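Local coordinates for outer membrane porin protein 32 (Delftia acidovorans, PDB 2FGQ) that forms trimeric, anion-selective channels through the outer membrane, with a D-malate molecule bound in the pore, at residues I9-V14 with A287-L292; D105-T110 with Q273-Y278; A190-A195 with T201-I206; A260-K265 with S269-I274; L295-K298 with T302-L305. All coordinates share one frame; numbering follows the deposited sequence.

Contact 1: I9-V14 with A287-L292; sequences IVDTNV and ALYGNL
The hydroxyl of Tyr289 meets Asp11 and Asn13 on the inside of the porin beta-barrel. Strands 4-17 and 286-297 are not direct neighbours: strand 320-331 runs between them, and the axes of the two short segments stay 9.1 Å apart. No backbone pairing joins them; the contact is carried mainly by side chains. Tyr289 OH donates to Asp11 OD1 in a very short bond of 2.4 Å, and Asn13 ND2 donates to the same Tyr289 OH at 3.0 Å, nearly straight (163°). The hydroxyl thus appears to give one bond and take another, though the first distance is unusually short. The carboxylate of Asp11 sits at the edge of the ring, near its plane but turned against it, with Asp11 OD2 3.5 Å from Tyr289 CE1. Tyr289 reaches this place with CG between its backbone N and carbonyl carbon (chi1 67°), which swings the ring over toward strand 4-17. In the next shell, Asp11 is positioned by strand 26-48: its OD2 accepts from the backbone N of Ala34 and Ser35, its OD1 from that of Gly33. The Asn13 amide stands almost perpendicular to the tyrosine ring, while Tyr289 OH lies exactly in the plane of that amide.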
# COMPACT_ATOMS: atom_id res chain seq x y z
N ILE A 9 -3.00 -14.20 -7.16
CA ILE A 9 -2.00 -15.14 -7.65
C ILE A 9 -0.68 -14.80 -7.01
O ILE A 9 -0.24 -13.67 -7.05
CB ILE A 9 -1.82 -15.11 -9.21
CG1 ILE A 9 -3.15 -15.31 -9.94
CG2 ILE A 9 -0.79 -16.14 -9.63
CD1 ILE A 9 -3.06 -15.26 -11.45
N VAL A 10 -0.00 -15.81 -6.47
CA VAL A 10 1.40 -15.66 -6.10
C VAL A 10 2.20 -16.60 -7.02
O VAL A 10 2.05 -17.82 -6.97
CB VAL A 10 1.71 -15.95 -4.62
CG1 VAL A 10 3.16 -15.66 -4.36
CG2 VAL A 10 0.84 -15.12 -3.72
N ASP A 11 3.03 -15.99 -7.85
CA ASP A 11 3.87 -16.69 -8.82
C ASP A 11 5.29 -16.23 -8.53
O ASP A 11 5.63 -15.04 -8.69
CB ASP A 11 3.43 -16.35 -10.24
CG ASP A 11 4.30 -16.95 -11.30
OD1 ASP A 11 5.54 -17.03 -11.10
OD2 ASP A 11 3.80 -17.31 -12.39
N THR A 12 6.11 -17.16 -8.02
CA THR A 12 7.48 -16.88 -7.62
C THR A 12 8.38 -17.95 -8.20
O THR A 12 7.99 -19.12 -8.29
CB THR A 12 7.56 -16.77 -6.09
OG1 THR A 12 6.72 -15.70 -5.68
CG2 THR A 12 8.93 -16.39 -5.58
N ASN A 13 9.57 -17.53 -8.59
CA ASN A 13 10.47 -18.40 -9.35
C ASN A 13 11.93 -18.21 -8.93
O ASN A 13 12.30 -17.27 -8.26
CB ASN A 13 10.32 -18.21 -10.89
CG ASN A 13 10.47 -16.74 -11.31
OD1 ASN A 13 11.52 -16.11 -11.05
ND2 ASN A 13 9.46 -16.18 -12.00
N VAL A 14 12.75 -19.15 -9.37
CA VAL A 14 14.17 -18.92 -9.51
C VAL A 14 14.44 -18.61 -10.99
O VAL A 14 13.83 -19.20 -11.87
CB VAL A 14 15.01 -20.11 -8.99
CG1 VAL A 14 16.45 -19.93 -9.30
CG2 VAL A 14 14.81 -20.28 -7.49
N ALA A 287 0.30 -24.63 -10.25
CA ALA A 287 1.13 -25.20 -11.31
C ALA A 287 2.59 -24.95 -11.04
O ALA A 287 2.97 -23.95 -10.44
CB ALA A 287 0.76 -24.58 -12.65
N LEU A 288 3.41 -25.89 -11.48
CA LEU A 288 4.84 -25.69 -11.62
C LEU A 288 5.12 -25.34 -13.07
O LEU A 288 4.43 -25.80 -13.98
CB LEU A 288 5.57 -26.97 -11.21
CG LEU A 288 5.97 -27.29 -9.79
CD1 LEU A 288 5.44 -26.44 -8.70
CD2 LEU A 288 6.09 -28.85 -9.51
N TYR A 289 6.15 -24.56 -13.32
CA TYR A 289 6.45 -24.17 -14.68
C TYR A 289 7.91 -23.92 -14.90
O TYR A 289 8.68 -23.70 -13.98
CB TYR A 289 5.65 -22.92 -15.09
CG TYR A 289 6.07 -21.67 -14.34
CD1 TYR A 289 5.43 -21.27 -13.18
CD2 TYR A 289 7.12 -20.89 -14.79
CE1 TYR A 289 5.85 -20.13 -12.48
CE2 TYR A 289 7.55 -19.77 -14.10
CZ TYR A 289 6.88 -19.36 -12.96
OH TYR A 289 7.29 -18.21 -12.32
N GLY A 290 8.30 -23.99 -16.17
CA GLY A 290 9.62 -23.61 -16.61
C GLY A 290 9.59 -22.91 -17.94
O GLY A 290 8.81 -23.29 -18.82
N ASN A 291 10.40 -21.88 -18.06
CA ASN A 291 10.59 -21.12 -19.29
C ASN A 291 12.07 -21.10 -19.63
O ASN A 291 12.91 -20.92 -18.73
CB ASN A 291 10.17 -19.67 -19.08
CG ASN A 291 8.73 -19.51 -18.73
OD1 ASN A 291 8.38 -18.60 -17.92
ND2 ASN A 291 7.88 -20.26 -19.36
N LEU A 292 12.39 -21.33 -20.91
CA LEU A 292 13.74 -21.25 -21.43
C LEU A 292 13.70 -20.34 -22.63
O LEU A 292 12.95 -20.60 -23.57
CB LEU A 292 14.21 -22.66 -21.89
CG LEU A 292 15.55 -22.78 -22.60
CD1 LEU A 292 16.71 -22.30 -21.75
CD2 LEU A 292 15.77 -24.23 -23.04

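Contact 2: D105-T110 with Q273-Y278; sequences DLFSAT and QITLGY
Phe107 rests its ring on Thr275 and Gly277 of the barrel wall; no hydrogen bond crosses between the two segments, and the contact is van der Waals and CH-pi packing. The methyl Thr275 CG2 comes over one face of the ring in a CH-pi contact, 4.0 Å from the Phe107 centroid and displaced toward the rim; its closest ring atom is Phe107 CZ at 3.6 Å. With Thr275 CG2 anti to the backbone N, the methyl is the branch offered to the ring. The rim of the same ring is met in plane by the backbone, Gly277 N lying 3.8 Å from Phe107 CZ. A beta carbon on Gly277 would fall 2.6 Å from Phe107 CE1, a clash, so the close approach depends on the missing side chain.

Polar bonds act within each segment. Asp105 OD1 accepts from Phe107 N at 3.2 Å, an Asx turn, and Asp105 OD2 accepts from Ala109 N at 3.1 Å; both donors come from above the carboxylate plane. Two overlapping beta turns, type I over Asp105-Ser108 and type I' over Phe107-Thr110, shape the loop around this carboxylate. On the strand, Gln273 NE2 donates to Thr275 OG1.

Ala109, at the far side of these turns, touches the bound D-malate. The packing is that of the porin constriction loop, folded into the barrel and laid against its inner wall.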
# COMPACT_ATOMS: atom_id res chain seq x y z
N ASP A 105 -0.50 -13.76 -27.25
CA ASP A 105 0.79 -14.15 -26.72
C ASP A 105 0.62 -15.39 -25.85
O ASP A 105 -0.09 -15.36 -24.85
CB ASP A 105 1.28 -12.99 -25.86
CG ASP A 105 2.69 -13.12 -25.37
OD1 ASP A 105 3.38 -14.13 -25.55
OD2 ASP A 105 3.18 -12.15 -24.75
N LEU A 106 1.29 -16.48 -26.20
CA LEU A 106 1.13 -17.71 -25.46
C LEU A 106 1.72 -17.70 -24.06
O LEU A 106 1.40 -18.57 -23.24
CB LEU A 106 1.73 -18.84 -26.27
CG LEU A 106 0.83 -19.61 -27.24
CD1 LEU A 106 -0.42 -18.93 -27.64
CD2 LEU A 106 1.67 -20.05 -28.39
N PHE A 107 2.58 -16.71 -23.81
CA PHE A 107 3.24 -16.52 -22.52
C PHE A 107 2.61 -15.37 -21.76
O PHE A 107 3.11 -14.98 -20.71
CB PHE A 107 4.73 -16.28 -22.75
CG PHE A 107 5.44 -17.52 -23.14
CD1 PHE A 107 5.87 -18.41 -22.17
CD2 PHE A 107 5.65 -17.82 -24.46
CE1 PHE A 107 6.52 -19.56 -22.54
CE2 PHE A 107 6.28 -19.01 -24.83
CZ PHE A 107 6.70 -19.86 -23.88
N SER A 108 1.51 -14.86 -22.28
CA SER A 108 0.60 -14.00 -21.48
C SER A 108 1.26 -12.72 -21.01
O SER A 108 0.96 -12.23 -19.89
CB SER A 108 0.04 -14.75 -20.29
OG SER A 108 -0.42 -16.04 -20.64
N ALA A 109 2.13 -12.17 -21.84
CA ALA A 109 2.72 -10.88 -21.63
C ALA A 109 3.46 -10.85 -20.30
O ALA A 109 3.61 -9.79 -19.71
CB ALA A 109 1.65 -9.74 -21.69
N THR A 110 3.97 -11.99 -19.85
CA THR A 110 4.79 -12.00 -18.62
C THR A 110 5.88 -13.05 -18.72
O THR A 110 5.87 -13.87 -19.64
CB THR A 110 3.92 -12.20 -17.33
OG1 THR A 110 4.69 -11.93 -16.15
CG2 THR A 110 3.48 -13.61 -17.14
N GLN A 273 13.91 -13.88 -31.08
CA GLN A 273 13.72 -14.54 -29.80
C GLN A 273 13.01 -15.86 -29.99
O GLN A 273 12.10 -15.96 -30.77
CB GLN A 273 12.86 -13.69 -28.86
CG GLN A 273 12.92 -14.20 -27.43
CD GLN A 273 12.10 -13.41 -26.47
OE1 GLN A 273 11.87 -12.21 -26.68
NE2 GLN A 273 11.62 -14.08 -25.38
N ILE A 274 13.44 -16.86 -29.24
CA ILE A 274 12.75 -18.14 -29.17
C ILE A 274 12.56 -18.48 -27.69
O ILE A 274 13.51 -18.38 -26.90
CB ILE A 274 13.55 -19.27 -29.86
CG1 ILE A 274 13.88 -18.94 -31.29
CG2 ILE A 274 12.74 -20.57 -29.84
CD1 ILE A 274 15.00 -19.88 -31.86
N THR A 275 11.35 -18.89 -27.33
CA THR A 275 11.03 -19.31 -25.99
C THR A 275 10.28 -20.62 -25.99
O THR A 275 9.30 -20.77 -26.73
CB THR A 275 10.14 -18.26 -25.35
OG1 THR A 275 10.73 -16.97 -25.52
CG2 THR A 275 10.04 -18.48 -23.82
N LEU A 276 10.76 -21.54 -25.16
CA LEU A 276 10.10 -22.79 -24.87
C LEU A 276 9.59 -22.77 -23.43
O LEU A 276 10.32 -22.40 -22.52
CB LEU A 276 11.08 -23.95 -25.03
CG LEU A 276 10.51 -25.31 -24.74
CD1 LEU A 276 9.54 -25.79 -25.83
CD2 LEU A 276 11.70 -26.30 -24.59
N GLY A 277 8.36 -23.19 -23.22
CA GLY A 277 7.78 -23.24 -21.89
C GLY A 277 7.03 -24.53 -21.60
O GLY A 277 6.50 -25.15 -22.49
N TYR A 278 6.94 -24.89 -20.33
CA TYR A 278 6.17 -26.01 -19.90
C TYR A 278 5.43 -25.60 -18.64
O TYR A 278 6.00 -24.96 -17.78
CB TYR A 278 7.07 -27.21 -19.59
CG TYR A 278 6.28 -28.49 -19.48
CD1 TYR A 278 5.83 -29.11 -20.63
CD2 TYR A 278 5.95 -29.05 -18.25
CE1 TYR A 278 5.09 -30.25 -20.59
CE2 TYR A 278 5.18 -30.26 -18.20
CZ TYR A 278 4.76 -30.82 -19.41
OH TYR A 278 3.99 -31.99 -19.47

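Contact 3: A190-A195 with T201-I206; sequences AQQKTA and TDRDEI
The amide of Gln191 and the carboxylate of Asp204 lie side by side, pointing the same way and nearly coplanar, their planes 25° apart. Gln191 NE2 donates to Asp204 OD1 at 2.9 Å (162°), with the acceptor in the amide plane and the carboxylate oxygen met on its syn side. Gln191 runs extended alongside Asp204 from a CG that is anti to the backbone N (chi1 -177°), which also sets Gln191 CG 3.3 Å from Asp204 OD1. The next non-hydrogen-bonded pair carries a salt bridge: Lys193 NZ to Asp202 OD1, 2.8 Å, again syn, the lysine chain bending at chi2 to get there. Replacing Gln191 by alanine would probably leave Asp204 OD1 without its cross-strand donor and open a gap between the two aspartates.

Gln192, Thr194, Thr201, Arg203 and Glu205 point to the other face of the sheet. There the guanidinium edge of Arg203 takes the carboxylate of Glu205, Arg203 NH1 standing 2.9 Å from Glu205 OE1 and above that carboxylate's plane. Arg203 NE and NH2 go to the backbone O of Asp129 and Arg119, while Gln192 NE2 reaches the O of Asp128 and Thr194 OG1 the side chain of Asp129, which ties this face to loop residues inside the barrel.

Backbone bonds pair Ala190 with Glu205, Gln192 with Arg203 and Thr194 with Thr201, the antiparallel ladder of a barrel hairpin. The chemistry differs by face: within the two strands one aspartate is met by a lysine and the other by a neutral amide, so that outer patch probably keeps some negative character, whereas the inner arginine is gripped from several sides.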
# COMPACT_ATOMS: atom_id res chain seq x y z
N ALA A 190 -4.34 2.48 -32.03
CA ALA A 190 -4.30 3.41 -30.92
C ALA A 190 -3.30 4.53 -31.15
O ALA A 190 -2.29 4.37 -31.81
CB ALA A 190 -3.89 2.67 -29.66
N GLN A 191 -3.58 5.65 -30.55
CA GLN A 191 -2.65 6.78 -30.48
C GLN A 191 -2.57 7.28 -29.03
O GLN A 191 -3.59 7.50 -28.40
CB GLN A 191 -3.09 7.93 -31.39
CG GLN A 191 -2.08 9.06 -31.36
CD GLN A 191 -2.41 10.14 -32.30
OE1 GLN A 191 -3.18 11.00 -31.96
NE2 GLN A 191 -1.81 10.11 -33.50
N GLN A 192 -1.34 7.43 -28.55
CA GLN A 192 -1.09 8.12 -27.28
C GLN A 192 -0.31 9.39 -27.54
O GLN A 192 0.46 9.48 -28.49
CB GLN A 192 -0.33 7.24 -26.27
CG GLN A 192 -1.10 6.13 -25.81
CD GLN A 192 -0.39 5.19 -24.80
OE1 GLN A 192 -0.78 4.04 -24.70
NE2 GLN A 192 0.58 5.71 -24.02
N LYS A 193 -0.53 10.38 -26.69
CA LYS A 193 0.30 11.58 -26.69
C LYS A 193 1.42 11.40 -25.66
O LYS A 193 1.18 11.01 -24.53
CB LYS A 193 -0.53 12.81 -26.36
CG LYS A 193 -1.61 13.15 -27.37
CD LYS A 193 -1.02 13.64 -28.67
CE LYS A 193 -2.05 13.97 -29.73
NZ LYS A 193 -1.36 14.65 -30.90
N THR A 194 2.63 11.78 -26.04
CA THR A 194 3.76 11.72 -25.16
C THR A 194 4.80 12.76 -25.47
O THR A 194 4.55 13.71 -26.21
CB THR A 194 4.28 10.30 -25.13
OG1 THR A 194 5.20 10.14 -24.02
CG2 THR A 194 4.99 9.85 -26.41
N ALA A 195 5.98 12.58 -24.89
CA ALA A 195 7.15 13.39 -25.22
C ALA A 195 8.36 12.49 -25.25
O ALA A 195 8.42 11.52 -24.51
CB ALA A 195 7.34 14.55 -24.20
N THR A 201 5.37 14.20 -29.03
CA THR A 201 5.51 13.00 -29.86
C THR A 201 4.21 12.20 -29.76
O THR A 201 3.64 12.09 -28.69
CB THR A 201 6.68 12.14 -29.37
OG1 THR A 201 7.92 12.84 -29.53
CG2 THR A 201 6.86 10.86 -30.13
N ASP A 202 3.72 11.72 -30.89
CA ASP A 202 2.60 10.77 -30.91
C ASP A 202 3.16 9.36 -30.89
O ASP A 202 4.10 9.04 -31.60
CB ASP A 202 1.80 10.88 -32.21
CG ASP A 202 1.02 12.15 -32.34
OD1 ASP A 202 0.82 12.90 -31.37
OD2 ASP A 202 0.57 12.51 -33.47
N ARG A 203 2.52 8.49 -30.12
CA ARG A 203 2.82 7.08 -30.11
C ARG A 203 1.65 6.40 -30.83
O ARG A 203 0.56 6.27 -30.29
CB ARG A 203 2.94 6.56 -28.67
CG ARG A 203 3.32 5.11 -28.54
CD ARG A 203 3.13 4.57 -27.13
NE ARG A 203 3.82 3.31 -26.88
CZ ARG A 203 3.42 2.13 -27.36
NH1 ARG A 203 2.28 2.02 -28.06
NH2 ARG A 203 4.13 1.05 -27.08
N ASP A 204 1.92 5.94 -32.05
CA ASP A 204 0.91 5.32 -32.92
C ASP A 204 1.17 3.81 -32.94
O ASP A 204 2.29 3.39 -33.10
CB ASP A 204 1.03 5.87 -34.36
CG ASP A 204 0.80 7.33 -34.45
OD1 ASP A 204 0.07 7.88 -33.58
OD2 ASP A 204 1.29 8.02 -35.38
N GLU A 205 0.13 3.00 -32.80
CA GLU A 205 0.29 1.56 -32.74
C GLU A 205 -0.84 0.89 -33.50
O GLU A 205 -2.02 1.15 -33.27
CB GLU A 205 0.22 1.14 -31.28
CG GLU A 205 0.53 -0.29 -30.91
CD GLU A 205 0.09 -0.57 -29.48
OE1 GLU A 205 0.99 -0.55 -28.59
OE2 GLU A 205 -1.15 -0.75 -29.25
N ILE A 206 -0.47 0.01 -34.42
CA ILE A 206 -1.41 -0.82 -35.14
C ILE A 206 -1.01 -2.27 -34.89
O ILE A 206 0.16 -2.63 -35.02
CB ILE A 206 -1.45 -0.46 -36.63
CG1 ILE A 206 -2.47 -1.35 -37.34
CG2 ILE A 206 -0.13 -0.68 -37.25
CD1 ILE A 206 -2.85 -0.89 -38.71

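Contact 4: A260-K265 with S269-I274; sequences ALYDQK and SKAHQI
Leu261 and His272 meet because their first torsions lean the two side chains together: CG of Leu261 is anti to the backbone N (chi1 179°), while CG of His272 is anti to its own carbonyl carbon (chi1 -56°). Side by side, they bring Leu261 CD2 over one face of the imidazole in a CH-pi contact, 3.6 Å from the His272 centroid and shifted toward the rim. The same methyl sits 3.2 Å from Ala271 O and touches Lys270 CB. His272 ND1 is hydrogen-bonded to the hydroxyl of Tyr259, which would limit the rotation of the ring.

On that same face Asp263 faces Lys270, but the contact is with methylenes: Asp263 OD1 lies 3.8 Å from Lys270 CG, and Asp263 OD2 is 4.7 Å from Lys270 NZ. The salt bridge of this carboxylate is with Lys265, whose NZ comes to Asp263 OD2 at 2.8 Å from above the carboxylate plane. An alanine in place of Asp263 is likely to leave the ammonium of Lys265 without its partner and the chain of Lys270 without the group it lies across.

Tyr262, Gln264, Ala271 and Gln273 line the opposite face. Gln273 OE1 sits at the edge of the Tyr262 ring, 4.0 Å from Tyr262 CE2. The hydroxyl of that tyrosine accepts from the backbone N of Met116 in the loop inside the barrel; Gln264 OE1 bonds Ser301 OG.

Paired backbone bonds link Ala260 with Gln273, Tyr262 with Ala271 and Gln264 with Ser269. With segment axes 4.7 Å apart and 168° between their directions, this is the regular antiparallel ladder of a beta hairpin in the wall of a porin barrel.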
# COMPACT_ATOMS: atom_id res chain seq x y z
N ALA A 260 9.73 -14.69 -31.98
CA ALA A 260 9.44 -13.29 -32.23
C ALA A 260 10.63 -12.60 -32.89
O ALA A 260 11.79 -13.02 -32.77
CB ALA A 260 9.08 -12.57 -30.92
N LEU A 261 10.31 -11.57 -33.64
CA LEU A 261 11.28 -10.73 -34.29
C LEU A 261 10.91 -9.26 -34.04
O LEU A 261 9.75 -8.87 -34.21
CB LEU A 261 11.23 -11.03 -35.80
CG LEU A 261 12.18 -10.25 -36.72
CD1 LEU A 261 11.76 -8.91 -37.03
CD2 LEU A 261 13.58 -10.23 -36.29
N TYR A 262 11.91 -8.44 -33.70
CA TYR A 262 11.76 -7.02 -33.46
C TYR A 262 12.71 -6.27 -34.38
O TYR A 262 13.93 -6.35 -34.25
CB TYR A 262 12.06 -6.70 -31.98
CG TYR A 262 11.27 -7.60 -31.07
CD1 TYR A 262 9.92 -7.42 -30.92
CD2 TYR A 262 11.87 -8.68 -30.44
CE1 TYR A 262 9.17 -8.26 -30.12
CE2 TYR A 262 11.13 -9.53 -29.62
CZ TYR A 262 9.78 -9.30 -29.45
OH TYR A 262 9.02 -10.14 -28.68
N ASP A 263 12.11 -5.57 -35.32
CA ASP A 263 12.82 -4.80 -36.33
C ASP A 263 12.79 -3.33 -35.95
O ASP A 263 11.80 -2.64 -36.13
CB ASP A 263 12.20 -5.04 -37.69
CG ASP A 263 13.01 -4.44 -38.81
OD1 ASP A 263 14.09 -3.84 -38.55
OD2 ASP A 263 12.62 -4.53 -39.98
N GLN A 264 13.91 -2.89 -35.37
CA GLN A 264 14.05 -1.60 -34.74
C GLN A 264 14.65 -0.63 -35.74
O GLN A 264 15.86 -0.54 -35.87
CB GLN A 264 14.92 -1.75 -33.49
CG GLN A 264 14.30 -2.70 -32.50
CD GLN A 264 15.33 -3.38 -31.61
OE1 GLN A 264 15.80 -4.52 -31.91
NE2 GLN A 264 15.70 -2.70 -30.54
N LYS A 265 13.79 0.08 -36.45
CA LYS A 265 14.25 0.90 -37.60
C LYS A 265 15.15 2.03 -37.23
O LYS A 265 16.02 2.40 -38.02
CB LYS A 265 13.08 1.42 -38.44
CG LYS A 265 12.19 0.34 -38.94
CD LYS A 265 12.88 -0.59 -39.90
CE LYS A 265 11.91 -1.35 -40.77
NZ LYS A 265 12.61 -2.31 -41.67
N SER A 269 18.43 -2.32 -36.71
CA SER A 269 18.83 -3.56 -36.09
C SER A 269 17.63 -4.43 -35.75
O SER A 269 16.60 -3.93 -35.31
CB SER A 269 19.58 -3.25 -34.80
OG SER A 269 20.74 -2.47 -35.06
N LYS A 270 17.83 -5.72 -35.87
CA LYS A 270 16.83 -6.71 -35.54
C LYS A 270 17.25 -7.51 -34.31
O LYS A 270 18.45 -7.64 -34.01
CB LYS A 270 16.64 -7.67 -36.72
CG LYS A 270 16.03 -7.01 -37.93
CD LYS A 270 15.90 -7.97 -39.08
CE LYS A 270 15.32 -7.25 -40.28
NZ LYS A 270 15.29 -8.18 -41.43
N ALA A 271 16.26 -8.01 -33.59
CA ALA A 271 16.48 -9.00 -32.52
C ALA A 271 15.49 -10.13 -32.78
O ALA A 271 14.36 -9.88 -33.23
CB ALA A 271 16.24 -8.38 -31.12
N HIS A 272 15.92 -11.37 -32.55
CA HIS A 272 15.10 -12.55 -32.72
C HIS A 272 15.03 -13.25 -31.36
O HIS A 272 16.00 -13.29 -30.60
CB HIS A 272 15.76 -13.56 -33.71
CG HIS A 272 16.09 -13.01 -35.07
ND1 HIS A 272 15.31 -13.28 -36.17
CD2 HIS A 272 17.13 -12.25 -35.50
CE1 HIS A 272 15.84 -12.67 -37.23
NE2 HIS A 272 16.93 -12.04 -36.85
N GLN A 273 13.91 -13.88 -31.08
CA GLN A 273 13.72 -14.54 -29.80
C GLN A 273 13.01 -15.86 -29.99
O GLN A 273 12.10 -15.96 -30.77
CB GLN A 273 12.86 -13.69 -28.86
CG GLN A 273 12.92 -14.20 -27.43
CD GLN A 273 12.10 -13.41 -26.47
OE1 GLN A 273 11.87 -12.21 -26.68
NE2 GLN A 273 11.62 -14.08 -25.38
N ILE A 274 13.44 -16.86 -29.24
CA ILE A 274 12.75 -18.14 -29.17
C ILE A 274 12.56 -18.48 -27.69
O ILE A 274 13.51 -18.38 -26.90
CB ILE A 274 13.55 -19.27 -29.86
CG1 ILE A 274 13.88 -18.94 -31.29
CG2 ILE A 274 12.74 -20.57 -29.84
CD1 ILE A 274 15.00 -19.88 -31.86

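Contact 5: L295-K298 with T302-L305; sequences LKNK and TLGL
Thr302 and Leu303 begin the return of the loop that joins strands 286-297 and 320-331 of the porin barrel, and segment 302-305 folds back across the inward-pointing side chains of Leu295 and Asn297. No regular strand pairing joins the two segments; the contact is a loop laid on a strand, burying 261 Å² in total.

At Thr302 the beta carbon points away, and the approach is through the backbone: its CA lies 6.3 Å from that of Asn297. Leu303 takes the centre. Asn297, with CG anti to its carbonyl carbon (chi1 -68°), sets its amide beside the peptide groups of this residue, Asn297 CG standing 3.6 Å from Leu303 N and 3.7 Å from Leu303 O. The amide is thus placed against backbone polar atoms in a buried setting. Leu303 CB also packs against Leu295 CD2, 4.1 Å away, while the rest of the Leu303 side chain continues to Met116, Arg119 and Trp121, so that the loop is held between the barrel wall and other loop residues.

Gly304 offers only backbone: its carbonyl carbon lies 3.5 Å from Leu295 CD2, which passes alongside the main chain. Leu305 completes the run, packing its CD2 methyl against the base of Leu295 and reaching on to Gln273 of the adjoining strand and Gln321 beyond. The methyl Leu295 CD2 is thereby shared by three successive residues of the loop. Leu305 CD2 lies 4.0 Å from Leu295 CB, and the tightest approach of Leu295 CD2 is to Leu303 O, at 3.2 Å.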
# COMPACT_ATOMS: atom_id res chain seq x y z
N LEU A 295 17.53 -14.96 -26.80
CA LEU A 295 17.32 -13.69 -27.43
C LEU A 295 18.62 -13.30 -28.14
O LEU A 295 19.65 -13.11 -27.53
CB LEU A 295 16.95 -12.63 -26.41
CG LEU A 295 16.61 -11.19 -26.78
CD1 LEU A 295 15.47 -11.12 -27.76
CD2 LEU A 295 16.27 -10.34 -25.52
N LYS A 296 18.54 -13.16 -29.46
CA LYS A 296 19.70 -12.82 -30.28
C LYS A 296 19.55 -11.42 -30.82
O LYS A 296 18.71 -11.17 -31.67
CB LYS A 296 19.75 -13.79 -31.45
CG LYS A 296 20.90 -13.58 -32.41
CD LYS A 296 20.85 -14.71 -33.49
CE LYS A 296 21.85 -15.84 -33.22
NZ LYS A 296 21.22 -17.21 -33.26
N ASN A 297 20.37 -10.50 -30.32
CA ASN A 297 20.43 -9.16 -30.82
C ASN A 297 21.42 -9.12 -31.98
O ASN A 297 22.49 -9.70 -31.88
CB ASN A 297 20.93 -8.21 -29.75
CG ASN A 297 19.95 -8.05 -28.61
OD1 ASN A 297 20.15 -8.59 -27.47
ND2 ASN A 297 18.90 -7.34 -28.89
N LYS A 298 21.06 -8.40 -33.02
CA LYS A 298 21.99 -8.10 -34.12
C LYS A 298 22.41 -6.64 -34.06
O LYS A 298 21.66 -5.75 -33.58
CB LYS A 298 21.34 -8.42 -35.46
CG LYS A 298 20.87 -9.85 -35.62
CD LYS A 298 22.00 -10.87 -35.53
CE LYS A 298 22.67 -11.09 -36.89
NZ LYS A 298 23.82 -12.07 -36.72
N THR A 302 20.09 -4.06 -28.26
CA THR A 302 20.51 -4.30 -26.87
C THR A 302 19.39 -4.85 -25.99
O THR A 302 19.42 -4.67 -24.77
CB THR A 302 21.02 -2.99 -26.20
OG1 THR A 302 20.02 -1.98 -26.30
CG2 THR A 302 22.27 -2.45 -26.87
N LEU A 303 18.39 -5.49 -26.59
CA LEU A 303 17.26 -6.00 -25.84
C LEU A 303 17.64 -7.12 -24.90
O LEU A 303 18.45 -7.98 -25.21
CB LEU A 303 16.15 -6.48 -26.78
CG LEU A 303 15.55 -5.41 -27.69
CD1 LEU A 303 14.51 -6.08 -28.57
CD2 LEU A 303 14.94 -4.22 -26.92
N GLY A 304 17.00 -7.12 -23.75
CA GLY A 304 17.18 -8.16 -22.77
C GLY A 304 15.89 -8.85 -22.37
O GLY A 304 14.79 -8.26 -22.42
N LEU A 305 16.04 -10.08 -21.93
CA LEU A 305 14.93 -10.86 -21.43
C LEU A 305 14.40 -10.28 -20.11
O LEU A 305 15.16 -9.70 -19.30
CB LEU A 305 15.34 -12.29 -21.24
CG LEU A 305 15.76 -13.05 -22.49
CD1 LEU A 305 16.51 -14.33 -22.11
CD2 LEU A 305 14.53 -13.35 -23.33

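How the contacts relate
Contacts 1, 2, 4 and 5 each use one or more of the consecutive strands 253-264, 269-281 and 286-297. Contacts 1 and 2, with centres 12 Å apart, are joined by backbone pairing of strands 269-281 and 286-297, Leu292 N lying 2.8 Å from Leu276 O. Contacts 2 and 4 share Gln273 and Ile274, and contacts 4 and 5, centres 8 Å apart, meet where His272 O lies 2.8 Å from Lys296 N. Gln273 also packs on Leu295 and Leu305, linking contacts 2 and 5. Contact 3 is across the channel, its centre 34 Å from that of contact 1. D-malate touches contact 2 at Ala109, while the side chains of Asp11 and Glu205 are about 10 and 11 Å from it.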